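Local coordinates for THUMP domain-containing protein (Pyrococcus horikoshii, PDB 1VBK) that is of unproven function but, as a ThiI-like protein with a THUMP domain, probably binds RNA and ATP, at residues E295-I298 with K299-E303. Numbering follows the deposited sequence.
Sequences EEYI and KSVKE
Tyr297 turns its CG anti to the backbone N (chi1 167°), which swings the ring out from the helix and along it toward Val301, one turn further on; Val301 in turn sets CG2 anti to its own carbonyl carbon, aimed back at that ring. The result is an i to i+4 CH-pi contact within the C-terminal helix 295-305, which packs beside helix 189-200, the helix that follows strand 181-185 of the five-stranded parallel sheet, in a fold consistent with the ThiI family. The methyl CG2 of Val301 sits over one face of the ring, 4.0 Å from the centroid of Tyr297 and displaced toward the rim, so that CZ of Tyr297 is its nearest ring atom at 3.7 Å. Leu197 touches both side chains, and Phe196 also meets Val301, while the Tyr297 OH is hydrogen-bonded to Lys200 NZ. Replacing Tyr297 by an alanine is likely to uncover CG2 of Val301 on this side and leave Lys200 NZ without its phenol partner.

Underneath, the backbone keeps the regular i to i+4 hydrogen bonding of an alpha helix: Lys299 N bonds to Glu295 O, Ser300 N to Glu296 O, and Lys302 N to Ile298 O at 3.0 Å, the last with a nearly straight N-H...O angle of 170°. Beyond its bond, Ile298 O also lies against CG of Lys302, and the aliphatic CD of Lys302 rests 3.9 Å from CG2 of Ile298. Tyr297 O accepts Val301 N at 3.1 Å; the Ser300 hydroxyl also approaches it, but its OG is modelled a doubtfully short 2.4 Å from Tyr297 O.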
loop_
_atom_site.group_PDB
_atom_site.type_symbol
_atom_site.label_atom_id
_atom_site.label_comp_id
_atom_site.label_asym_id
_atom_site.label_seq_id
_atom_site.Cartn_x
_atom_site.Cartn_y
_atom_site.Cartn_z
ATOM N N GLU A 295 18.921 5.520 20.066
ATOM C CA GLU A 295 19.779 4.501 20.657
ATOM C C GLU A 295 19.230 3.969 21.983
ATOM O O GLU A 295 19.130 2.758 22.175
ATOM C CB GLU A 295 21.186 5.066 20.881
ATOM C CG GLU A 295 21.861 5.607 19.628
ATOM C CD GLU A 295 21.074 6.731 18.974
ATOM O OE1 GLU A 295 20.686 7.685 19.686
ATOM O OE2 GLU A 295 20.845 6.662 17.746
ATOM N N GLU A 296 18.882 4.873 22.895
ATOM C CA GLU A 296 18.354 4.468 24.199
ATOM C C GLU A 296 17.068 3.658 24.070
ATOM O O GLU A 296 16.824 2.737 24.849
ATOM C CB GLU A 296 18.107 5.694 25.080
ATOM C CG GLU A 296 19.376 6.438 25.472
ATOM C CD GLU A 296 20.405 5.529 26.120
ATOM O OE1 GLU A 296 20.052 4.829 27.094
ATOM O OE2 GLU A 296 21.566 5.521 25.656
ATOM N N TYR A 297 16.246 4.007 23.087
ATOM C CA TYR A 297 14.996 3.294 22.861
ATOM C C TYR A 297 15.278 1.859 22.439
ATOM O O TYR A 297 14.723 0.911 22.997
ATOM C CB TYR A 297 14.173 3.983 21.771
ATOM C CG TYR A 297 13.022 3.139 21.270
ATOM C CD1 TYR A 297 11.965 2.789 22.115
ATOM C CD2 TYR A 297 12.999 2.668 19.956
ATOM C CE1 TYR A 297 10.913 1.989 21.661
ATOM C CE2 TYR A 297 11.955 1.871 19.493
ATOM C CZ TYR A 297 10.918 1.536 20.348
ATOM O OH TYR A 297 9.889 0.749 19.891
ATOM N N ILE A 298 16.143 1.700 21.444
ATOM C CA ILE A 298 16.485 0.373 20.952
ATOM C C ILE A 298 17.037 -0.500 22.074
ATOM O O ILE A 298 16.728 -1.691 22.155
ATOM C CB ILE A 298 17.518 0.455 19.803
ATOM C CG1 ILE A 298 16.904 1.207 18.613
ATOM C CG2 ILE A 298 17.952 -0.948 19.389
ATOM C CD1 ILE A 298 17.832 1.355 17.420
ATOM N N LYS A 299 17.851 0.095 22.940
ATOM C CA LYS A 299 18.430 -0.637 24.064
ATOM C C LYS A 299 17.318 -1.127 24.990
ATOM O O LYS A 299 17.340 -2.266 25.455
ATOM C CB LYS A 299 19.389 0.263 24.853
ATOM C CG LYS A 299 20.493 0.900 24.021
ATOM C CD LYS A 299 21.438 -0.136 23.430
ATOM C CE LYS A 299 22.225 -0.855 24.513
ATOM N NZ LYS A 299 23.199 -1.817 23.926
ATOM N N SER A 300 16.341 -0.263 25.252
ATOM C CA SER A 300 15.231 -0.624 26.130
ATOM C C SER A 300 14.481 -1.829 25.564
ATOM O O SER A 300 14.120 -2.746 26.300
ATOM C CB SER A 300 14.272 0.557 26.299
ATOM O OG SER A 300 13.541 0.810 25.109
ATOM N N VAL A 301 14.253 -1.829 24.254
ATOM C CA VAL A 301 13.559 -2.942 23.617
ATOM C C VAL A 301 14.373 -4.215 23.775
ATOM O O VAL A 301 13.850 -5.250 24.188
ATOM C CB VAL A 301 13.328 -2.684 22.116
ATOM C CG1 VAL A 301 12.709 -3.918 21.465
ATOM C CG2 VAL A 301 12.419 -1.478 21.938
ATOM N N LYS A 302 15.658 -4.135 23.449
ATOM C CA LYS A 302 16.541 -5.290 23.566
ATOM C C LYS A 302 16.540 -5.801 25.008
ATOM O O LYS A 302 16.486 -7.007 25.253
ATOM C CB LYS A 302 17.965 -4.905 23.146
ATOM C CG LYS A 302 18.058 -4.368 21.721
ATOM C CD LYS A 302 19.463 -3.888 21.380
ATOM C CE LYS A 302 20.454 -5.036 21.335
ATOM N NZ LYS A 302 21.822 -4.555 20.992
ATOM N N GLU A 303 16.586 -4.873 25.958
ATOM C CA GLU A 303 16.594 -5.226 27.371
ATOM C C GLU A 303 15.342 -5.999 27.764
ATOM O O GLU A 303 15.424 -7.017 28.450
ATOM C CB GLU A 303 16.706 -3.967 28.233
ATOM C CG GLU A 303 16.664 -4.243 29.732
ATOM C CD GLU A 303 16.830 -2.984 30.562
ATOM O OE1 GLU A 303 17.857 -2.291 30.389
ATOM O OE2 GLU A 303 15.937 -2.689 31.388
#